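Local coordinates for protein porin (Acinetobacter baumannii AB307-0294, PDB 5DL7) that probably forms a beta-barrel channel of the OprD family through the outer membrane, a route by which small solutes, perhaps including vanillate, could pass into the periplasm, at residues V124-P129 with T145-R150; F135-R140 with G298-V303; D183-R188 with L293-G298; V304-S309 with M344-K349. All blocks are in the same frame, centred on the assembly; numbering follows the deposited sequence.

Contact 1: V124-P129 with T145-R150. With C8E ((hydroxyethyloxy)tri(ethyloxy)octane), chain J.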
# COMPACT_ATOMS: atom_id res chain seq x y z
N VAL A 124 -15.27 2.69 -16.13
CA VAL A 124 -14.51 3.59 -16.94
C VAL A 124 -14.38 4.88 -16.12
O VAL A 124 -15.40 5.44 -15.68
CB VAL A 124 -15.24 3.86 -18.27
CG1 VAL A 124 -14.41 4.93 -19.01
CG2 VAL A 124 -15.36 2.58 -19.08
N GLY A 125 -13.17 5.34 -15.96
CA GLY A 125 -12.92 6.61 -15.25
C GLY A 125 -11.88 6.48 -14.24
O GLY A 125 -10.80 5.95 -14.47
N ASP A 126 -12.18 7.00 -13.05
CA ASP A 126 -11.27 7.05 -11.95
C ASP A 126 -11.36 5.68 -11.20
O ASP A 126 -12.50 5.23 -11.09
CB ASP A 126 -11.58 8.16 -11.01
CG ASP A 126 -11.20 9.74 -11.73
OD1 ASP A 126 -9.88 10.14 -11.98
OD2 ASP A 126 -12.22 10.47 -12.07
N LEU A 127 -10.21 5.09 -10.92
CA LEU A 127 -10.15 3.70 -10.40
C LEU A 127 -9.23 3.64 -9.20
O LEU A 127 -8.20 4.35 -9.12
CB LEU A 127 -9.67 2.76 -11.49
CG LEU A 127 -10.51 2.81 -12.72
CD1 LEU A 127 -9.77 2.03 -13.88
CD2 LEU A 127 -11.86 2.14 -12.47
N VAL A 128 -9.49 2.66 -8.27
CA VAL A 128 -8.59 2.45 -7.10
C VAL A 128 -8.20 0.93 -7.12
O VAL A 128 -8.87 0.08 -6.57
CB VAL A 128 -9.35 2.76 -5.78
CG1 VAL A 128 -8.41 2.61 -4.59
CG2 VAL A 128 -9.94 4.20 -5.85
N PRO A 129 -7.25 0.57 -7.96
CA PRO A 129 -6.83 -0.86 -8.14
C PRO A 129 -6.27 -1.41 -6.88
O PRO A 129 -5.67 -0.68 -6.10
CB PRO A 129 -5.82 -0.80 -9.26
CG PRO A 129 -5.94 0.65 -9.89
CD PRO A 129 -6.47 1.51 -8.81
N THR A 145 -5.01 7.18 -7.16
CA THR A 145 -5.98 6.73 -8.09
C THR A 145 -5.38 6.68 -9.50
O THR A 145 -4.40 7.30 -9.79
CB THR A 145 -7.35 7.48 -8.12
OG1 THR A 145 -7.21 8.80 -8.62
CG2 THR A 145 -8.02 7.52 -6.68
N TYR A 146 -6.06 5.93 -10.35
CA TYR A 146 -5.64 5.79 -11.81
C TYR A 146 -6.83 6.06 -12.68
O TYR A 146 -7.96 5.87 -12.27
CB TYR A 146 -5.09 4.37 -12.07
CG TYR A 146 -3.79 4.13 -11.51
CD1 TYR A 146 -3.60 3.70 -10.22
CD2 TYR A 146 -2.64 4.27 -12.28
CE1 TYR A 146 -2.36 3.49 -9.65
CE2 TYR A 146 -1.39 4.01 -11.77
CZ TYR A 146 -1.23 3.59 -10.40
OH TYR A 146 0.04 3.33 -9.99
N ARG A 147 -6.61 6.50 -13.94
CA ARG A 147 -7.65 6.72 -14.88
C ARG A 147 -7.55 5.78 -16.00
O ARG A 147 -6.47 5.56 -16.46
CB ARG A 147 -7.50 8.17 -15.49
CG ARG A 147 -8.73 8.85 -15.37
CD ARG A 147 -8.56 10.38 -15.71
NE ARG A 147 -9.10 11.20 -14.62
CZ ARG A 147 -9.08 12.54 -14.70
NH1 ARG A 147 -8.37 13.09 -15.70
NH2 ARG A 147 -9.64 13.27 -13.76
N GLY A 148 -8.65 5.09 -16.28
CA GLY A 148 -8.70 4.09 -17.38
C GLY A 148 -9.94 3.27 -17.32
O GLY A 148 -11.06 3.78 -17.02
N ILE A 149 -9.75 1.97 -17.60
CA ILE A 149 -10.84 0.99 -17.72
C ILE A 149 -10.42 -0.21 -16.86
O ILE A 149 -9.26 -0.63 -16.72
CB ILE A 149 -10.96 0.56 -19.16
CG1 ILE A 149 -11.42 1.78 -19.98
CG2 ILE A 149 -11.97 -0.54 -19.26
CD1 ILE A 149 -10.93 1.57 -21.42
N ARG A 150 -11.48 -0.72 -16.21
CA ARG A 150 -11.34 -1.96 -15.37
C ARG A 150 -12.49 -2.87 -15.85
O ARG A 150 -13.59 -2.50 -16.01
CB ARG A 150 -11.53 -1.67 -13.89
CG ARG A 150 -11.41 -2.89 -12.89
CD ARG A 150 -11.99 -2.56 -11.54
NE ARG A 150 -11.69 -3.66 -10.63
CZ ARG A 150 -12.44 -3.97 -9.55
NH1 ARG A 150 -13.39 -3.23 -9.20
NH2 ARG A 150 -12.13 -5.04 -8.84
C10 C8E J . -8.75 5.04 -21.22
C11 C8E J . -9.07 6.33 -20.42
O12 C8E J . -10.49 6.49 -20.25
C13 C8E J . -11.03 7.12 -19.02
C14 C8E J . -10.87 8.65 -18.79
O15 C8E J . -11.70 8.95 -17.62
C16 C8E J . -11.98 10.23 -17.06
C17 C8E J . -12.96 10.23 -15.85
O18 C8E J . -14.07 9.66 -16.54
C19 C8E J . -15.22 9.43 -15.78
C20 C8E J . -16.08 8.71 -16.84
O21 C8E J . -17.40 8.71 -16.35
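Two torsions bring Asp126 and Arg147 together: chi1 of -71° sets the Asp126 carboxylate beside its own backbone N, and a bend at chi3 (-127°) swings the Arg147 guanidinium round to meet it. The side chains lie alongside each other, pointing the same way, and form a salt bridge in which Arg147 NE donates to Asp126 OD1 at 2.9 Å. The planes stand 59° apart, and NE approaches from above the carboxylate. Tyr177 OH also bonds Asp126 OD1 and Thr145 OG1, and the backbone N of Ile111 bonds Asp126 OD2, so the acid is held from several directions.

Beneath this pair runs an antiparallel ladder belonging to the wall of the porin barrel, at the point where the chain leaves it for the inward-folding loop L3. Gly125 and Gly148 form a hydrogen-bonded pair, Gly125 N reaching Gly148 O at 2.8 Å and Gly148 N reaching Gly125 O at 2.9 Å. Both strands turn a corner here, and positive phi values make glycine the natural residue on either side. Leu127 and Tyr146 make the next hydrogen-bonded pair.

On the face shared by Leu127 and Tyr146 the contacts are apolar. Leu127 CD1 rests on the backbone at Gly148 C (3.7 Å), while CD2 touches Arg150 CB, the start of an extended chain that ends in a salt bridge to Glu162. Pro129 CG lies 3.9 Å from Tyr146 CD1, meeting the ring obliquely. By Arg147 a detergent molecule passes along the opposite face, its C16 lying 3.7 Å from Arg147 CD.

Contact 2: F135-R140 with G298-V303; sequences FSSPAR and GTESPV
Loops L3 and L7 of the porin barrel meet here near the centre of the chain, the place where OprD-family channels are narrowed by inward-folded loops. Segment 135-140 belongs to L3 and segment 298-303 to L7; neither is regular strand, and side-chain hydroxyls and a carboxylate do the joining.

Ser137 and Glu300 make the shorter polar bond. Ser137 OG, anti to its backbone nitrogen (chi1 179°), reaches across and donates to Glu300 OE1 at 2.7 Å, using the syn lone pair of that oxygen. The bend of Glu300 at chi2 (68°) folds the carboxylate back to meet it. The same Ser137 OG accepts from Ala139 N at 3.2 Å, an ST turn, so one small hydroxyl both shapes L3 and ties it to L7. Serine suits a place where one atom must donate and accept. Arg172 adds to the grip from outside, with a salt bridge to Glu300 OE2 and a hydrogen bond to Ser137 OG.

A second tie lies one residue earlier in L7, where Thr299 OG1 donates to Phe135 O at 3.1 Å, almost in line with the carbonyl bond. Between the two ties Ser137 CB fits against Thr299 OG1 at 3.3 Å, and the short Ala139 methyl packs on the Glu300 carboxylate, CB to OE1 3.6 Å.

Arg140, whose NE bonds Ser91 O, faces Glu300 without a direct salt bridge. Water bridges the opposite charges instead, accepting from Arg140 NH1 at 2.8 Å and donating to Glu300 OE2 at 2.9 Å.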
# COMPACT_ATOMS: atom_id res chain seq x y z
N PHE A 135 -1.39 -1.57 -7.09
CA PHE A 135 -2.10 -1.46 -5.83
C PHE A 135 -2.07 -0.02 -5.34
O PHE A 135 -1.05 0.55 -4.99
CB PHE A 135 -1.39 -2.37 -4.77
CG PHE A 135 -2.29 -2.65 -3.58
CD1 PHE A 135 -2.32 -1.72 -2.54
CD2 PHE A 135 -3.05 -3.73 -3.47
CE1 PHE A 135 -3.10 -1.91 -1.40
CE2 PHE A 135 -3.94 -3.87 -2.35
CZ PHE A 135 -3.94 -2.94 -1.38
N SER A 136 -3.28 0.58 -5.33
CA SER A 136 -3.35 1.99 -4.89
C SER A 136 -2.81 2.13 -3.44
O SER A 136 -3.26 1.47 -2.52
CB SER A 136 -4.79 2.37 -4.84
OG SER A 136 -5.07 3.51 -3.97
N SER A 137 -1.89 3.02 -3.29
CA SER A 137 -1.40 3.29 -1.93
C SER A 137 -2.48 3.91 -1.03
O SER A 137 -3.03 4.97 -1.31
CB SER A 137 -0.20 4.25 -1.94
OG SER A 137 0.24 4.52 -0.64
N PRO A 138 -2.72 3.30 0.12
CA PRO A 138 -3.54 3.82 1.07
C PRO A 138 -2.71 4.51 2.25
O PRO A 138 -3.38 4.91 3.21
CB PRO A 138 -4.25 2.52 1.65
CG PRO A 138 -3.05 1.70 1.72
CD PRO A 138 -2.24 1.90 0.44
N ALA A 139 -1.44 4.65 2.10
CA ALA A 139 -0.56 4.88 3.29
C ALA A 139 -0.37 6.35 3.60
O ALA A 139 0.21 6.67 4.64
CB ALA A 139 0.74 4.25 2.96
N ARG A 140 -1.06 7.28 2.88
CA ARG A 140 -1.05 8.70 3.22
C ARG A 140 -2.44 9.20 3.46
O ARG A 140 -3.31 8.43 3.95
CB ARG A 140 -0.06 9.52 2.33
CG ARG A 140 1.37 9.13 2.37
CD ARG A 140 2.08 9.41 3.69
NE ARG A 140 3.46 8.97 3.57
CZ ARG A 140 3.94 7.76 3.67
NH1 ARG A 140 3.17 6.70 3.93
NH2 ARG A 140 5.22 7.49 3.40
N GLY A 298 4.70 6.04 -6.72
CA GLY A 298 3.79 6.61 -5.71
C GLY A 298 3.22 5.69 -4.64
O GLY A 298 2.21 6.00 -3.94
N THR A 299 3.83 4.50 -4.58
CA THR A 299 3.24 3.41 -3.74
C THR A 299 4.41 2.55 -3.08
O THR A 299 5.55 2.84 -3.35
CB THR A 299 2.21 2.57 -4.51
OG1 THR A 299 1.35 1.78 -3.52
CG2 THR A 299 2.83 1.80 -5.49
N GLU A 300 3.93 1.75 -2.17
CA GLU A 300 4.77 0.85 -1.41
C GLU A 300 5.09 -0.32 -2.25
O GLU A 300 4.38 -0.75 -3.19
CB GLU A 300 4.01 0.45 -0.09
CG GLU A 300 3.97 1.62 0.93
CD GLU A 300 3.09 2.87 0.47
OE1 GLU A 300 1.92 2.53 -0.00
OE2 GLU A 300 3.64 3.98 0.69
N SER A 301 6.25 -0.98 -1.95
CA SER A 301 6.49 -2.31 -2.61
C SER A 301 5.40 -3.30 -2.35
O SER A 301 4.78 -3.32 -1.24
CB SER A 301 7.83 -2.88 -2.01
OG SER A 301 8.03 -4.19 -2.56
N PRO A 302 5.03 -4.08 -3.31
CA PRO A 302 3.95 -5.05 -3.22
C PRO A 302 4.21 -6.37 -2.54
O PRO A 302 3.35 -7.22 -2.49
CB PRO A 302 3.51 -5.24 -4.67
CG PRO A 302 4.82 -5.23 -5.35
CD PRO A 302 5.54 -4.01 -4.70
N VAL A 303 5.38 -6.49 -1.95
CA VAL A 303 5.81 -7.74 -1.29
C VAL A 303 5.15 -7.90 0.05
O VAL A 303 4.49 -7.04 0.57
CB VAL A 303 7.37 -7.69 -1.18
CG1 VAL A 303 8.08 -7.53 -2.51
CG2 VAL A 303 7.81 -6.66 -0.19
O HOH W 1 4.50 4.31 3.39

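Contact 3: D183-R188 with L293-G298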
# COMPACT_ATOMS: atom_id res chain seq x y z
N ASP A 183 9.11 5.06 -9.78
CA ASP A 183 10.05 5.85 -9.01
C ASP A 183 11.43 5.11 -9.10
O ASP A 183 11.51 3.93 -9.60
CB ASP A 183 9.63 5.88 -7.56
CG ASP A 183 8.40 6.80 -7.34
OD1 ASP A 183 8.31 7.79 -8.00
OD2 ASP A 183 7.64 6.43 -6.45
N ASN A 184 12.49 5.83 -8.68
CA ASN A 184 13.82 5.17 -8.66
C ASN A 184 14.23 5.10 -7.20
O ASN A 184 14.62 6.07 -6.61
CB ASN A 184 14.78 5.95 -9.53
CG ASN A 184 16.03 5.10 -9.91
OD1 ASN A 184 15.91 3.85 -9.82
ND2 ASN A 184 17.08 5.74 -10.28
N ILE A 185 14.07 3.99 -6.58
CA ILE A 185 14.31 3.83 -5.13
C ILE A 185 15.78 3.39 -4.94
O ILE A 185 16.15 2.35 -5.59
CB ILE A 185 13.34 2.82 -4.56
CG1 ILE A 185 11.92 3.44 -4.67
CG2 ILE A 185 13.66 2.49 -3.13
CD1 ILE A 185 10.92 2.41 -4.61
N ASN A 186 16.58 4.11 -4.16
CA ASN A 186 17.96 3.67 -4.00
C ASN A 186 18.70 3.45 -5.28
O ASN A 186 19.62 2.62 -5.35
CB ASN A 186 18.11 2.42 -3.11
CG ASN A 186 17.44 2.58 -1.74
OD1 ASN A 186 17.30 3.69 -1.21
ND2 ASN A 186 16.95 1.48 -1.18
N HIS A 187 18.43 4.33 -6.28
CA HIS A 187 19.07 4.21 -7.59
C HIS A 187 19.05 2.79 -8.15
O HIS A 187 20.05 2.41 -8.86
CB HIS A 187 20.47 4.74 -7.53
CG HIS A 187 20.60 6.14 -7.01
ND1 HIS A 187 20.29 7.18 -7.81
CD2 HIS A 187 20.83 6.68 -5.75
CE1 HIS A 187 20.41 8.34 -7.16
NE2 HIS A 187 20.72 8.06 -5.90
N ARG A 188 17.96 2.12 -7.98
CA ARG A 188 17.75 0.72 -8.39
C ARG A 188 17.87 0.50 -9.90
O ARG A 188 18.46 -0.48 -10.43
CB ARG A 188 16.42 0.26 -7.86
CG ARG A 188 16.02 -1.14 -8.06
CD ARG A 188 14.75 -1.41 -7.20
NE ARG A 188 15.01 -1.27 -5.79
CZ ARG A 188 14.12 -1.27 -4.76
NH1 ARG A 188 12.84 -1.35 -5.05
NH2 ARG A 188 14.38 -1.13 -3.57
N LEU A 293 13.47 -5.12 -7.39
CA LEU A 293 12.08 -5.25 -7.80
C LEU A 293 11.46 -3.90 -8.30
O LEU A 293 11.48 -2.95 -7.56
CB LEU A 293 11.19 -5.68 -6.64
CG LEU A 293 9.70 -5.91 -6.86
CD1 LEU A 293 9.43 -7.04 -7.83
CD2 LEU A 293 8.96 -6.01 -5.55
N PRO A 294 10.99 -3.87 -9.51
CA PRO A 294 10.20 -2.67 -9.96
C PRO A 294 8.75 -2.75 -9.59
O PRO A 294 8.17 -3.82 -9.49
CB PRO A 294 10.30 -2.65 -11.50
CG PRO A 294 10.33 -4.18 -11.80
CD PRO A 294 11.05 -4.84 -10.64
N PHE A 295 8.14 -1.55 -9.45
CA PHE A 295 6.70 -1.41 -9.23
C PHE A 295 6.27 0.02 -9.56
O PHE A 295 7.19 0.84 -9.72
CB PHE A 295 6.26 -1.89 -7.80
CG PHE A 295 7.15 -1.37 -6.67
CD1 PHE A 295 6.82 -0.14 -6.06
CD2 PHE A 295 8.23 -2.13 -6.19
CE1 PHE A 295 7.58 0.33 -5.05
CE2 PHE A 295 9.06 -1.66 -5.22
CZ PHE A 295 8.75 -0.39 -4.66
N LEU A 296 5.02 0.26 -9.58
CA LEU A 296 4.53 1.59 -10.01
C LEU A 296 4.94 2.68 -9.06
O LEU A 296 5.08 2.48 -7.85
CB LEU A 296 3.02 1.53 -10.27
CG LEU A 296 2.67 0.71 -11.48
CD1 LEU A 296 1.17 0.37 -11.47
CD2 LEU A 296 2.90 1.44 -12.80
N SER A 297 5.05 3.87 -9.60
CA SER A 297 5.35 5.08 -8.81
C SER A 297 4.28 5.32 -7.75
O SER A 297 3.05 5.07 -7.96
CB SER A 297 5.49 6.31 -9.75
OG SER A 297 4.24 6.55 -10.44
N GLY A 298 4.70 6.04 -6.72
CA GLY A 298 3.79 6.61 -5.71
C GLY A 298 3.22 5.69 -4.64
O GLY A 298 2.21 6.00 -3.94
O HOH W 2 8.45 2.66 -8.10
O HOH W 3 7.14 3.59 -5.91
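Ile185 and Phe295 make the tight part of this contact: Ile185 CD1 comes to 3.5 Å from Phe295 CZ, approaching the ring obliquely, with the two side chains crossing at about a right angle. A chi1 of 46° places the Phe295 ring between its backbone nitrogen and carbonyl carbon, and so turns it toward segment 183-188. Arg188 packs into the same corner. Its guanidinium has Ile185 CB over one face and Phe295 CE2 at its edge, CE2 lying 3.8 Å from NH1, with ring and guanidinium planes 61° apart. A branched aliphatic and a flat ring suit this place, since they can shield the arginine while its nitrogens reach polar partners. NH1 donates to Leu293 O at 3.3 Å, a rather bent bond. Beyond the segments NH1 also forms a salt bridge with Asp311, and NH2 bonds Asn314.

The parts of the fold joined are two extracellular loops of the barrel, L4 (183-188) and L7 (293-298). At the far end the contact opens into water. Exposed Asp183 lays its carboxylate beside Ser297, OD1 to Ser297 CB 3.6 Å, and its OD2 accepts from Gly298 N at 3.0 Å along an almost straight N-H (178°), from above the carboxylate plane. Gly298 has positive phi, a conformation glycine takes readily. One water joins Asp183 N to Phe295 O, and another lies between Asp183 OD2 (2.9 Å) and Leu296 O.

This chemistry implies that L4 holds the L7 backbone largely by charged side chains reaching main-chain atoms, directly or through water, with the Ile185-Phe295 pair as the apolar centre.

Contact 4: V304-S309 with M344-K349; sequences VLDFMS and MTRYAK. With C8E ((hydroxyethyloxy)tri(ethyloxy)octane), chain H.
Asp306 is gripped end-on by Arg346, one guanidinium nitrogen to each of two acceptors. Arg346 NH1 donates to Asp306 OD1 at 2.8 Å in a salt bridge, and NH2 donates to the backbone Asp306 O at 2.9 Å. The contact pins the inward-folded loop L7 of the porin to the inner side of barrel strand 341-353. NH1 meets OD1 with the oxygen in the guanidinium plane, although the bond rises out of the carboxylate plane and the two planes stand 85° apart. On the barrel side, NH2 also forms a salt bridge with Glu369 of the adjoining strand, whose other oxygen accepts from Met308 N. Two acids around one guanidinium probably favour its positive charge and fix its rotation.

Arginine suits the site through length as well as charge. Its chain runs extended from CG to NE, carrying the head from the strand across to the loop and along the Phe307 ring. The guanidinium lies flat on that ring, centres 4.0 Å apart and planes at 16°, a stacked cation-pi pair. The methylenes continue the overlap, with Arg346 CD 3.4 Å from Phe307 CZ.

Ala348, two residues further on the same strand, supports the opposite face of Phe307 in a CH-pi contact, so the aromatic ring is sandwiched between a charge and a methyl. The small side chain allows the ring to come close to the strand. Across the strand, Thr345 points away from the loop to the detergent-covered side; its OG1 bonds Glu369 O and lies 3.4 Å from C1 of a detergent molecule.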
# COMPACT_ATOMS: atom_id res chain seq x y z
N VAL A 304 5.30 -9.10 0.61
CA VAL A 304 4.49 -9.41 1.76
C VAL A 304 4.75 -8.59 2.96
O VAL A 304 3.89 -8.35 3.77
CB VAL A 304 4.51 -10.94 2.06
CG1 VAL A 304 5.70 -11.34 2.73
CG2 VAL A 304 3.48 -11.27 3.17
N LEU A 305 6.00 -8.31 3.18
CA LEU A 305 6.42 -7.52 4.42
C LEU A 305 6.28 -6.05 4.06
O LEU A 305 6.97 -5.55 3.14
CB LEU A 305 7.84 -7.92 4.92
CG LEU A 305 8.06 -9.37 5.13
CD1 LEU A 305 9.46 -9.58 5.69
CD2 LEU A 305 6.99 -9.85 6.15
N ASP A 306 5.33 -5.33 4.63
CA ASP A 306 5.03 -3.91 4.27
C ASP A 306 5.41 -2.99 5.43
O ASP A 306 4.64 -2.46 6.20
CB ASP A 306 3.54 -3.74 4.03
CG ASP A 306 2.67 -4.17 5.24
OD1 ASP A 306 3.05 -5.13 6.20
OD2 ASP A 306 1.46 -3.63 5.29
N PHE A 307 6.71 -2.80 5.61
CA PHE A 307 7.27 -1.98 6.75
C PHE A 307 7.28 -0.47 6.50
O PHE A 307 7.19 -0.07 5.27
CB PHE A 307 8.69 -2.49 6.98
CG PHE A 307 8.73 -3.68 7.96
CD1 PHE A 307 8.21 -4.91 7.62
CD2 PHE A 307 9.21 -3.55 9.22
CE1 PHE A 307 8.30 -6.01 8.49
CE2 PHE A 307 9.24 -4.62 10.14
CZ PHE A 307 8.76 -5.85 9.77
N MET A 308 7.30 0.31 7.50
CA MET A 308 7.07 1.73 7.52
C MET A 308 8.19 2.50 6.80
O MET A 308 7.90 3.48 6.06
CB MET A 308 6.84 2.26 8.90
CG MET A 308 5.53 1.69 9.43
SD MET A 308 5.48 1.98 11.30
CE MET A 308 5.58 3.74 11.43
N SER A 309 9.45 2.12 7.04
CA SER A 309 10.55 3.08 6.85
C SER A 309 11.46 2.66 5.64
O SER A 309 12.44 3.38 5.43
CB SER A 309 11.43 3.21 8.09
OG SER A 309 10.59 3.64 9.17
N MET A 344 0.29 -5.01 17.64
CA MET A 344 1.26 -5.71 16.85
C MET A 344 2.63 -5.10 17.14
O MET A 344 2.83 -3.96 17.26
CB MET A 344 0.97 -5.71 15.30
CG MET A 344 1.79 -6.63 14.48
SD MET A 344 3.19 -5.61 13.92
CE MET A 344 2.46 -4.37 12.60
N THR A 345 3.55 -5.98 17.11
CA THR A 345 5.05 -5.65 17.01
C THR A 345 5.73 -6.63 16.07
O THR A 345 5.40 -7.76 15.96
CB THR A 345 5.78 -5.62 18.40
OG1 THR A 345 7.13 -5.20 18.35
CG2 THR A 345 5.73 -6.98 19.14
N ARG A 346 6.77 -6.14 15.37
CA ARG A 346 7.47 -6.89 14.40
C ARG A 346 8.84 -6.39 14.18
O ARG A 346 9.08 -5.18 14.51
CB ARG A 346 6.69 -6.86 13.11
CG ARG A 346 6.49 -5.52 12.49
CD ARG A 346 5.67 -5.68 11.16
NE ARG A 346 5.38 -4.36 10.61
CZ ARG A 346 4.85 -4.18 9.42
NH1 ARG A 346 4.40 -5.20 8.63
NH2 ARG A 346 4.59 -2.90 9.05
N TYR A 347 9.76 -7.23 13.80
CA TYR A 347 11.13 -6.84 13.55
C TYR A 347 11.47 -7.46 12.16
O TYR A 347 11.20 -8.64 11.93
CB TYR A 347 12.03 -7.41 14.58
CG TYR A 347 13.53 -7.19 14.28
CD1 TYR A 347 14.15 -5.91 14.44
CD2 TYR A 347 14.36 -8.25 13.83
CE1 TYR A 347 15.51 -5.73 14.16
CE2 TYR A 347 15.73 -8.05 13.58
CZ TYR A 347 16.28 -6.82 13.70
OH TYR A 347 17.61 -6.63 13.45
N ALA A 348 12.20 -6.75 11.39
CA ALA A 348 12.81 -7.29 10.16
C ALA A 348 14.28 -6.88 10.00
O ALA A 348 14.59 -5.73 10.37
CB ALA A 348 12.02 -6.81 8.94
N LYS A 349 15.10 -7.78 9.52
CA LYS A 349 16.38 -7.39 9.08
C LYS A 349 16.64 -7.83 7.65
O LYS A 349 16.32 -8.95 7.28
CB LYS A 349 17.41 -8.03 9.97
CG LYS A 349 17.58 -9.43 10.03
CD LYS A 349 18.94 -9.78 10.73
CE LYS A 349 19.51 -11.17 10.46
NZ LYS A 349 19.29 -12.37 11.34
C1 C8E H . 9.37 -7.72 17.84
C2 C8E H . 8.85 -9.06 17.52
C3 C8E H . 8.58 -9.78 18.78
C4 C8E H . 8.38 -11.23 18.50
C5 C8E H . 7.73 -12.06 19.54
C6 C8E H . 8.16 -13.51 19.75
C7 C8E H . 6.99 -14.40 20.20
C8 C8E H . 7.27 -15.76 20.92
O9 C8E H . 5.96 -16.29 21.25
C10 C8E H . 5.76 -17.47 22.04
C11 C8E H . 4.44 -17.36 22.85
O12 C8E H . 3.39 -16.65 22.13
C13 C8E H . 2.09 -16.60 22.76
C14 C8E H . 1.36 -17.95 22.65
O15 C8E H . 0.10 -17.88 23.30
C16 C8E H . -0.15 -18.91 24.30

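How the contacts relate
Loop L7 runs through contacts 3, 2 and 4 in succession, meeting L4, then L3, then the barrel wall, while contact 1 secures the base of L3 where it leaves that wall. Contact 4 is the buried one, an ion pair coupled to an aromatic stack; contact 1 is partly buried and relies mainly on a backbone ladder. The loop-to-loop contacts 2 and 3 are more open: both use waters and an acid, and they share Gly298. Side chains connect neighbours, as where Tyr146 of contact 1 packs on Leu296 of contact 3 and Pro302 of contact 2 packs on Phe295. Contacts 1 and 4 lie on opposite sides of the chain's centre.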